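Local coordinates for putative NADH-depentdent flavin oxidoreductase (Cupriavidus metallidurans, PDB 5OCS), which is an FMN-containing ene-reductase of the Old Yellow Enzyme family that probably oxidises NADPH and passes the electrons on to activated alkenes, at residues N240-I244 / E245-A249; A286-V289 / K290-G294; D330-W333 / P334-A337. All blocks are in the same frame, centred on the assembly; numbering follows the deposited sequence.

Contact 1 of 3, residues N240-I244 / E245-A249; sequences NGWDI and EGTIA
The indole of Trp-242 lies against the first turn of helix 244-256, with Gly-246 CA over one face. Gly-246 CA sits 3.9 Å from the centroid of the six-membered ring, displaced toward its rim, which makes a CH-pi contact. Gly-246 carries no side chain, so the ring can settle on the backbone itself. The five-membered end of the indole meets Thr-247 obliquely, Trp-242 NE1 lying 3.0 Å from Thr-247 OG1. The stronger partner of that hydroxyl is elsewhere: Thr-247 OG1 is hydrogen-bonded to Ala-234 O. Trp-242 NE1 has a weak bond to Ser-233 O.

Asp-243 is the N-cap of the helix. Its CG stands between the backbone N and the carbonyl carbon (chi1 60°), and this turns the carboxylate back over the helix start. There OD1 accepts from Gly-246 N at 2.9 Å, met nearly along the C-O axis. The backbone takes over from there. Asp-243 O accepts from Thr-247 N at 3.0 Å, and Ile-244 O accepts from Ile-248 N at the same length.

Glu-245 bends at chi2, and OE1 comes to 3.3 Å from Asp-243 OD2. The two carboxylate planes are turned 63° apart. Such close like charges may raise the proton affinity of one of the acids, though the amino end of the helix probably offsets this. The methyl CG2 of Ile-244 also lies near Glu-245 OE1, while its CG1 touches Ile-248 CD1 at 4.2 Å.

The contact opens one of the outer helices of the eight-stranded TIM barrel. Trp-242 and Thr-247 pack on Val-232 of strand 228-233, and Trp-242 also touches Leu-204 of helix 204-221. On another side, Ile-244 and Ile-248 pack against helix 284-293.

Contact 2 of 3, residues A286-V289 / K290-G294; sequences AQRV and KAEVG
Arg-288 and Glu-292 form an i to i+4 salt bridge along helix 284-293, one of the outer helices of the TIM barrel. Arg-288 NE donates to Glu-292 OE2 at 2.9 Å. The oxygen lies at the guanidinium edge, close to that group's plane. On the acid side the bond is less regular, since NE meets OE2 from above the carboxylate, 49° out of its plane. The two planes are themselves about 50° apart.

A water closes the pair into a ring. It accepts from Arg-288 NH2 at 2.9 Å and donates to Glu-292 OE1 at 2.7 Å. Both carboxylate oxygens are thus engaged, one directly and one through the water. Arg-288 runs out fully extended, with CG trans to the backbone N (chi1 -177°). Glu-292 has CG anti to its carbonyl carbon and is extended beyond it, which lets the carboxylate reach back toward Arg-288. The aliphatic part of Arg-288 lies beside the acid too, CG being 3.5 Å from Glu-292 OE2.

Beneath these side chains the helical bonds are regular. The carbonyls of Ala-286, Gln-287, Arg-288 and Val-289 accept from the amides of Lys-290, Ala-291, Glu-292 and Val-293, in that order. Val-293 O is taken by Lys-255 NZ. Lys-290 points its ammonium elsewhere, into a salt bridge with Asp-319.

Ala-286 packs on Ala-299 and Lys-290 on Thr-297, both of strand 297-300. Helix 244-256 is also a neighbour, where Val-293 touches His-252. At the carboxyl end Gly-294 leaves helical geometry with a positive phi. Its amide still reaches back, and Gly-294 N makes a weak bond of 3.1 Å to Lys-290 O.

Contact 3 of 3, residues D330-W333 / P334-A337; sequences DPRW and PWHA
Asp-330 holds CG trans to its backbone N (chi1 -179°), and His-336 turns its ring away from its own carbonyl carbon (chi1 -59°), which brings carboxylate and imidazole together. They span the start of helix 333-341, where a type I turn runs from Asp-330 to Trp-333 and holds the N-cap residue, Arg-332, within it. His-336 ND1 donates to Asp-330 OD2 at 2.6 Å, on the syn side and close to both planes. This His-carboxylate bond helps to set the ring's rotation. Arg-332 O lies over one face of the ring and accepts from His-336 N at 3.1 Å.

Arg-332 bends at chi2 (-65°) and runs alongside Trp-335. Its polar end crosses the dimer interface: NH1 bonds Gln-44 OE1 and NE bonds Leu-328 O, both of the second subunit. Trp-333 packs on helices 306-314 and 325-329, with NE1 hydrogen-bonded to Thr-304 O. Ala-337 CB sits over the Trp-333 six-membered ring, 3.7 Å from CZ3, and Ala-337 N donates to Trp-333 O at 2.7 Å. A CH-pi contact joins Arg-332 to Trp-335: CD stands over the ring face, 3.5 Å from the centroid of the six-membered ring and almost on its normal.

Contacts 1 and 2 belong together. They lie on neighbouring outer helices, 244-256 and 284-293, and they touch: Ile-248 CD1 packs 3.3 Å from Arg-288 NE. Both are partly buried, and each also packs on a barrel strand. Contact 3 stands apart, its centre about 34 Å from that of contact 1 and about 28 Å from that of contact 2. It is the most buried of the three and borders the second subunit. Contacts 1 and 3 both start a helix, one with an aspartate cap and one with a turn and a histidine bond. Contact 2 runs along most of its helix to its carboxyl end and relies on charge and water.

Contact 1 of 3, residues N240-I244 / E245-A249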
ATOM      1  N   ASN D 240      24.576  34.487  -6.455  1.00 22.27           N
ATOM      2  CA  ASN D 240      25.612  34.013  -7.366  1.00 23.43           C
ATOM      3  C   ASN D 240      25.600  32.499  -7.554  1.00 21.86           C
ATOM      4  O   ASN D 240      26.647  31.864  -7.704  1.00 21.08           O
ATOM      5  CB  ASN D 240      26.984  34.511  -6.900  1.00 25.58           C
ATOM      6  CG  ASN D 240      26.954  35.982  -6.499  1.00 28.58           C
ATOM      7  OD1 ASN D 240      27.443  36.343  -5.436  1.00 31.52           O
ATOM      8  ND2 ASN D 240      26.344  36.821  -7.321  1.00 28.61           N
ATOM      9  N   GLY D 241      24.403  31.923  -7.530  1.00 18.70           N
ATOM     10  CA  GLY D 241      24.239  30.512  -7.851  1.00 17.49           C
ATOM     11  C   GLY D 241      23.282  30.406  -9.016  1.00 16.76           C
ATOM     12  O   GLY D 241      23.205  31.289  -9.878  1.00 17.12           O
ATOM     13  N   TRP D 242      22.511  29.333  -8.993  1.00 15.99           N
ATOM     14  CA  TRP D 242      21.395  29.160  -9.911  1.00 15.18           C
ATOM     15  C   TRP D 242      20.284  30.095  -9.463  1.00 14.92           C
ATOM     16  O   TRP D 242      20.166  30.412  -8.266  1.00 16.11           O
ATOM     17  CB  TRP D 242      20.949  27.688  -9.889  1.00 13.97           C
ATOM     18  CG  TRP D 242      19.993  27.327 -10.946  1.00 12.93           C
ATOM     19  CD1 TRP D 242      18.740  26.866 -10.768  1.00 12.64           C
ATOM     20  CD2 TRP D 242      20.198  27.396 -12.376  1.00 12.63           C
ATOM     21  NE1 TRP D 242      18.144  26.634 -11.980  1.00 13.04           N
ATOM     22  CE2 TRP D 242      19.000  26.966 -12.982  1.00 12.31           C
ATOM     23  CE3 TRP D 242      21.264  27.791 -13.187  1.00 12.61           C
ATOM     24  CZ2 TRP D 242      18.841  26.894 -14.355  1.00 12.09           C
ATOM     25  CZ3 TRP D 242      21.108  27.730 -14.568  1.00 11.82           C
ATOM     26  CH2 TRP D 242      19.908  27.268 -15.131  1.00 11.93           C
ATOM     27  N   ASP D 243      19.531  30.603 -10.424  1.00 14.73           N
ATOM     28  CA  ASP D 243      18.464  31.543 -10.157  1.00 14.96           C
ATOM     29  C   ASP D 243      17.296  31.347 -11.122  1.00 14.95           C
ATOM     30  O   ASP D 243      17.353  30.516 -12.054  1.00 14.81           O
ATOM     31  CB  ASP D 243      18.994  33.000 -10.136  1.00 15.92           C
ATOM     32  CG  ASP D 243      19.628  33.423 -11.451  1.00 16.87           C
ATOM     33  OD1 ASP D 243      19.440  32.742 -12.483  1.00 17.06           O
ATOM     34  OD2 ASP D 243      20.356  34.442 -11.449  1.00 17.12           O
ATOM     35  N   ILE D 244      16.220  32.050 -10.840  1.00 14.21           N
ATOM     36  CA  ILE D 244      14.954  31.902 -11.603  1.00 14.59           C
ATOM     37  C   ILE D 244      15.173  32.290 -13.074  1.00 14.30           C
ATOM     38  O   ILE D 244      14.598  31.694 -13.982  1.00 13.17           O
ATOM     39  CB  ILE D 244      13.796  32.691 -10.940  1.00 14.83           C
ATOM     40  CG1 ILE D 244      12.444  32.397 -11.599  1.00 15.57           C
ATOM     41  CG2 ILE D 244      14.023  34.202 -10.993  1.00 15.91           C
ATOM     42  CD1 ILE D 244      12.014  30.945 -11.620  1.00 17.10           C
ATOM     43  N   GLU D 245      16.050  33.270 -13.315  1.00 14.21           N
ATOM     44  CA  GLU D 245      16.423  33.586 -14.685  1.00 15.09           C
ATOM     45  C   GLU D 245      17.092  32.420 -15.423  1.00 13.42           C
ATOM     46  O   GLU D 245      16.770  32.131 -16.594  1.00 14.33           O
ATOM     47  CB  GLU D 245      17.344  34.801 -14.714  1.00 15.64           C
ATOM     48  CG  GLU D 245      16.638  36.065 -14.248  1.00 16.95           C
ATOM     49  CD  GLU D 245      16.703  36.315 -12.749  1.00 18.61           C
ATOM     50  OE1 GLU D 245      17.212  35.471 -11.962  1.00 18.31           O
ATOM     51  OE2 GLU D 245      16.256  37.412 -12.326  1.00 19.82           O
ATOM     52  N   GLY D 246      18.004  31.738 -14.744  1.00 13.12           N
ATOM     53  CA  GLY D 246      18.581  30.548 -15.320  1.00 12.21           C
ATOM     54  C   GLY D 246      17.522  29.495 -15.629  1.00 12.09           C
ATOM     55  O   GLY D 246      17.546  28.867 -16.692  1.00 11.06           O
ATOM     56  N   THR D 247      16.649  29.250 -14.659  1.00 12.49           N
ATOM     57  CA  THR D 247      15.559  28.295 -14.844  1.00 13.53           C
ATOM     58  C   THR D 247      14.735  28.601 -16.100  1.00 13.89           C
ATOM     59  O   THR D 247      14.375  27.683 -16.849  1.00 13.56           O
ATOM     60  CB  THR D 247      14.656  28.283 -13.607  1.00 13.52           C
ATOM     61  OG1 THR D 247      15.462  27.834 -12.539  1.00 13.68           O
ATOM     62  CG2 THR D 247      13.502  27.346 -13.734  1.00 13.69           C
ATOM     63  N   ILE D 248      14.408  29.870 -16.295  1.00 14.11           N
ATOM     64  CA  ILE D 248      13.596  30.273 -17.448  1.00 15.47           C
ATOM     65  C   ILE D 248      14.373  30.034 -18.727  1.00 14.96           C
ATOM     66  O   ILE D 248      13.812  29.511 -19.685  1.00 15.46           O
ATOM     67  CB  ILE D 248      13.094  31.732 -17.314  1.00 16.16           C
ATOM     68  CG1 ILE D 248      12.082  31.790 -16.183  1.00 16.97           C
ATOM     69  CG2 ILE D 248      12.436  32.207 -18.615  1.00 16.86           C
ATOM     70  CD1 ILE D 248      11.755  33.157 -15.669  1.00 18.12           C
ATOM     71  N   ALA D 249      15.661  30.381 -18.737  1.00 15.29           N
ATOM     72  CA  ALA D 249      16.484  30.203 -19.937  1.00 15.32           C
ATOM     73  C   ALA D 249      16.666  28.711 -20.263  1.00 14.46           C
ATOM     74  O   ALA D 249      16.613  28.267 -21.431  1.00 13.49           O
ATOM     75  CB  ALA D 249      17.829  30.888 -19.750  1.00 15.86           C
TER

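Contact 2 of 3, residues A286-V289 / K290-G294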
ATOM      1  N   ALA D 286       7.041  28.173 -10.394  1.00 13.78           N
ATOM      2  CA  ALA D 286       6.390  27.309 -11.384  1.00 13.86           C
ATOM      3  C   ALA D 286       5.394  28.154 -12.194  1.00 13.76           C
ATOM      4  O   ALA D 286       5.324  28.039 -13.409  1.00 13.51           O
ATOM      5  CB  ALA D 286       5.683  26.135 -10.702  1.00 13.68           C
ATOM      6  N   GLN D 287       4.683  29.044 -11.514  1.00 14.10           N
ATOM      7  CA  GLN D 287       3.716  29.936 -12.170  1.00 15.20           C
ATOM      8  C   GLN D 287       4.372  30.770 -13.270  1.00 15.22           C
ATOM      9  O   GLN D 287       3.853  30.920 -14.403  1.00 15.22           O
ATOM     10  CB  GLN D 287       3.013  30.812 -11.123  1.00 16.36           C
ATOM     11  CG  GLN D 287       1.846  31.669 -11.637  1.00 17.72           C
ATOM     12  CD  GLN D 287       2.261  32.917 -12.416  1.00 19.73           C
ATOM     13  OE1 GLN D 287       3.357  33.448 -12.250  1.00 20.03           O
ATOM     14  NE2 GLN D 287       1.408  33.336 -13.333  1.00 22.08           N
ATOM     15  N   ARG D 288       5.533  31.310 -12.942  1.00 15.06           N
ATOM     16  CA  ARG D 288       6.234  32.145 -13.880  1.00 16.61           C
ATOM     17  C   ARG D 288       6.796  31.327 -15.026  1.00 16.29           C
ATOM     18  O   ARG D 288       6.714  31.746 -16.157  1.00 16.98           O
ATOM     19  CB  ARG D 288       7.348  32.897 -13.192  1.00 18.06           C
ATOM     20  CG  ARG D 288       8.070  33.848 -14.138  1.00 19.07           C
ATOM     21  CD  ARG D 288       9.032  34.665 -13.328  1.00 20.33           C
ATOM     22  NE  ARG D 288       9.913  35.455 -14.175  1.00 22.18           N
ATOM     23  CZ  ARG D 288      10.933  36.161 -13.714  1.00 21.85           C
ATOM     24  NH1 ARG D 288      11.178  36.188 -12.413  1.00 20.39           N
ATOM     25  NH2 ARG D 288      11.698  36.840 -14.560  1.00 21.79           N
ATOM     26  N   VAL D 289       7.355  30.147 -14.748  1.00 14.28           N
ATOM     27  CA  VAL D 289       7.898  29.317 -15.825  1.00 15.69           C
ATOM     28  C   VAL D 289       6.800  28.886 -16.811  1.00 15.32           C
ATOM     29  O   VAL D 289       7.025  28.852 -18.015  1.00 14.64           O
ATOM     30  CB  VAL D 289       8.651  28.082 -15.278  1.00 15.41           C
ATOM     31  CG1 VAL D 289       8.998  27.069 -16.357  1.00 16.09           C
ATOM     32  CG2 VAL D 289       9.926  28.509 -14.563  1.00 15.36           C
ATOM     33  N   LYS D 290       5.635  28.542 -16.272  1.00 15.61           N
ATOM     34  CA  LYS D 290       4.465  28.220 -17.073  1.00 15.82           C
ATOM     35  C   LYS D 290       4.068  29.396 -17.993  1.00 17.08           C
ATOM     36  O   LYS D 290       3.879  29.214 -19.196  1.00 17.55           O
ATOM     37  CB  LYS D 290       3.305  27.861 -16.167  1.00 16.06           C
ATOM     38  CG  LYS D 290       2.008  27.501 -16.905  1.00 15.54           C
ATOM     39  CD  LYS D 290       0.957  26.899 -15.980  1.00 15.87           C
ATOM     40  CE  LYS D 290      -0.480  27.144 -16.474  1.00 16.46           C
ATOM     41  NZ  LYS D 290      -0.681  26.533 -17.813  1.00 16.03           N
ATOM     42  N   ALA D 291       3.918  30.570 -17.390  1.00 17.78           N
ATOM     43  CA  ALA D 291       3.451  31.738 -18.119  1.00 19.24           C
ATOM     44  C   ALA D 291       4.425  32.135 -19.209  1.00 21.47           C
ATOM     45  O   ALA D 291       3.992  32.445 -20.314  1.00 23.77           O
ATOM     46  CB  ALA D 291       3.218  32.895 -17.179  1.00 19.41           C
ATOM     47  N   GLU D 292       5.726  32.103 -18.923  1.00 20.16           N
ATOM     48  CA  GLU D 292       6.720  32.614 -19.876  1.00 20.10           C
ATOM     49  C   GLU D 292       7.190  31.628 -20.949  1.00 20.99           C
ATOM     50  O   GLU D 292       7.534  32.043 -22.049  1.00 21.39           O
ATOM     51  CB  GLU D 292       7.953  33.138 -19.149  1.00 20.08           C
ATOM     52  CG  GLU D 292       7.689  34.339 -18.246  1.00 20.44           C
ATOM     53  CD  GLU D 292       8.943  35.048 -17.809  1.00 19.80           C
ATOM     54  OE1 GLU D 292      10.019  34.816 -18.387  1.00 21.67           O
ATOM     55  OE2 GLU D 292       8.850  35.842 -16.865  1.00 19.33           O
ATOM     56  N   VAL D 293       7.278  30.342 -20.614  1.00 18.87           N
ATOM     57  CA  VAL D 293       7.807  29.345 -21.530  1.00 19.11           C
ATOM     58  C   VAL D 293       6.697  28.537 -22.228  1.00 20.09           C
ATOM     59  O   VAL D 293       6.865  28.139 -23.386  1.00 20.93           O
ATOM     60  CB  VAL D 293       8.804  28.410 -20.826  1.00 19.19           C
ATOM     61  CG1 VAL D 293       9.394  27.397 -21.794  1.00 19.15           C
ATOM     62  CG2 VAL D 293       9.934  29.230 -20.212  1.00 18.60           C
ATOM     63  N   GLY D 294       5.604  28.251 -21.525  1.00 19.96           N
ATOM     64  CA  GLY D 294       4.458  27.547 -22.126  1.00 21.00           C
ATOM     65  C   GLY D 294       4.617  26.045 -22.292  1.00 20.69           C
ATOM     66  O   GLY D 294       3.779  25.413 -22.921  1.00 20.30           O
TER
HETATM   67  O   HOH W   1      11.905  36.543 -17.473  1.00 25.08           O

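Contact 3 of 3, residues D330-W333 / P334-A337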
ATOM      1  N   ASP D 330      -0.341   9.355   3.358  1.00  9.12           N
ATOM      2  CA  ASP D 330      -1.704   8.950   2.844  1.00  9.27           C
ATOM      3  C   ASP D 330      -1.580   8.443   1.396  1.00  9.13           C
ATOM      4  O   ASP D 330      -1.754   9.193   0.415  1.00  8.68           O
ATOM      5  CB  ASP D 330      -2.681  10.122   2.908  1.00  9.62           C
ATOM      6  CG  ASP D 330      -4.079   9.775   2.420  1.00 10.42           C
ATOM      7  OD1 ASP D 330      -4.385   8.581   2.109  1.00 10.17           O
ATOM      8  OD2 ASP D 330      -4.879  10.753   2.294  1.00 11.67           O
ATOM      9  N   PRO D 331      -1.278   7.148   1.209  1.00  8.78           N
ATOM     10  CA  PRO D 331      -1.152   6.628  -0.143  1.00  9.24           C
ATOM     11  C   PRO D 331      -2.449   6.573  -0.903  1.00  8.40           C
ATOM     12  O   PRO D 331      -2.424   6.305  -2.085  1.00  8.73           O
ATOM     13  CB  PRO D 331      -0.623   5.197   0.075  1.00  9.37           C
ATOM     14  CG  PRO D 331      -1.125   4.872   1.409  1.00  9.05           C
ATOM     15  CD  PRO D 331      -1.001   6.121   2.207  1.00  9.10           C
ATOM     16  N   ARG D 332      -3.575   6.840  -0.232  1.00  8.38           N
ATOM     17  CA  ARG D 332      -4.844   7.035  -0.888  1.00  8.35           C
ATOM     18  C   ARG D 332      -5.184   8.527  -1.097  1.00  8.59           C
ATOM     19  O   ARG D 332      -6.372   8.879  -1.349  1.00 10.10           O
ATOM     20  CB  ARG D 332      -5.965   6.368  -0.084  1.00  8.38           C
ATOM     21  CG  ARG D 332      -5.703   4.902   0.268  1.00  8.88           C
ATOM     22  CD  ARG D 332      -5.634   3.979  -0.938  1.00  8.88           C
ATOM     23  NE  ARG D 332      -5.764   2.632  -0.390  1.00  9.29           N
ATOM     24  CZ  ARG D 332      -4.809   1.728  -0.231  1.00  9.93           C
ATOM     25  NH1 ARG D 332      -3.621   1.855  -0.784  1.00  9.82           N
ATOM     26  NH2 ARG D 332      -5.110   0.614   0.437  1.00  9.79           N
ATOM     27  N   TRP D 333      -4.186   9.407  -0.998  1.00  8.34           N
ATOM     28  CA  TRP D 333      -4.417  10.843  -1.149  1.00  8.94           C
ATOM     29  C   TRP D 333      -5.304  11.220  -2.349  1.00  9.06           C
ATOM     30  O   TRP D 333      -6.255  12.037  -2.185  1.00  9.18           O
ATOM     31  CB  TRP D 333      -3.082  11.619  -1.202  1.00  9.66           C
ATOM     32  CG  TRP D 333      -3.249  13.127  -1.058  1.00  9.97           C
ATOM     33  CD1 TRP D 333      -3.160  13.830   0.086  1.00 10.81           C
ATOM     34  CD2 TRP D 333      -3.556  14.077  -2.097  1.00  9.92           C
ATOM     35  NE1 TRP D 333      -3.391  15.163  -0.147  1.00 10.62           N
ATOM     36  CE2 TRP D 333      -3.624  15.350  -1.479  1.00  9.83           C
ATOM     37  CE3 TRP D 333      -3.744  13.980  -3.486  1.00 10.01           C
ATOM     38  CZ2 TRP D 333      -3.892  16.516  -2.188  1.00 10.46           C
ATOM     39  CZ3 TRP D 333      -4.023  15.158  -4.208  1.00 11.03           C
ATOM     40  CH2 TRP D 333      -4.095  16.405  -3.534  1.00 10.17           C
ATOM     41  N   PRO D 334      -5.086  10.612  -3.525  1.00  8.76           N
ATOM     42  CA  PRO D 334      -5.942  11.008  -4.647  1.00  8.77           C
ATOM     43  C   PRO D 334      -7.382  10.559  -4.448  1.00  9.17           C
ATOM     44  O   PRO D 334      -8.312  11.285  -4.846  1.00  9.00           O
ATOM     45  CB  PRO D 334      -5.292  10.352  -5.877  1.00  8.92           C
ATOM     46  CG  PRO D 334      -3.862  10.018  -5.423  1.00  8.81           C
ATOM     47  CD  PRO D 334      -3.994   9.709  -3.964  1.00  8.61           C
ATOM     48  N   TRP D 335      -7.615   9.414  -3.793  1.00  9.38           N
ATOM     49  CA  TRP D 335      -9.022   9.065  -3.466  1.00  9.92           C
ATOM     50  C   TRP D 335      -9.696  10.130  -2.536  1.00  9.97           C
ATOM     51  O   TRP D 335     -10.850  10.585  -2.741  1.00 10.67           O
ATOM     52  CB  TRP D 335      -9.109   7.756  -2.728  1.00  9.73           C
ATOM     53  CG  TRP D 335      -8.572   6.539  -3.409  1.00  9.76           C
ATOM     54  CD1 TRP D 335      -7.856   6.453  -4.564  1.00  9.62           C
ATOM     55  CD2 TRP D 335      -8.668   5.211  -2.884  1.00  9.76           C
ATOM     56  NE1 TRP D 335      -7.545   5.130  -4.822  1.00 10.23           N
ATOM     57  CE2 TRP D 335      -8.055   4.354  -3.807  1.00  9.89           C
ATOM     58  CE3 TRP D 335      -9.274   4.669  -1.739  1.00  9.64           C
ATOM     59  CZ2 TRP D 335      -7.974   2.965  -3.588  1.00 10.62           C
ATOM     60  CZ3 TRP D 335      -9.196   3.314  -1.530  1.00 10.24           C
ATOM     61  CH2 TRP D 335      -8.551   2.478  -2.456  1.00  9.78           C
ATOM     62  N   HIS D 336      -8.945  10.525  -1.520  1.00 10.07           N
ATOM     63  CA  HIS D 336      -9.412  11.475  -0.506  1.00 10.85           C
ATOM     64  C   HIS D 336      -9.619  12.840  -1.116  1.00 11.43           C
ATOM     65  O   HIS D 336     -10.655  13.484  -0.800  1.00 12.00           O
ATOM     66  CB  HIS D 336      -8.495  11.475   0.680  1.00 11.47           C
ATOM     67  CG  HIS D 336      -8.399  10.138   1.318  1.00 10.66           C
ATOM     68  ND1 HIS D 336      -7.285   9.714   2.005  1.00 10.91           N
ATOM     69  CD2 HIS D 336      -9.245   9.083   1.271  1.00 10.99           C
ATOM     70  CE1 HIS D 336      -7.483   8.475   2.432  1.00 11.31           C
ATOM     71  NE2 HIS D 336      -8.678   8.075   2.006  1.00 10.94           N
ATOM     72  N   ALA D 337      -8.734  13.213  -2.052  1.00 11.27           N
ATOM     73  CA  ALA D 337      -8.912  14.458  -2.797  1.00 11.58           C
ATOM     74  C   ALA D 337     -10.154  14.453  -3.708  1.00 12.35           C
ATOM     75  O   ALA D 337     -10.922  15.460  -3.791  1.00 12.61           O
ATOM     76  CB  ALA D 337      -7.650  14.843  -3.581  1.00 12.18           C
TER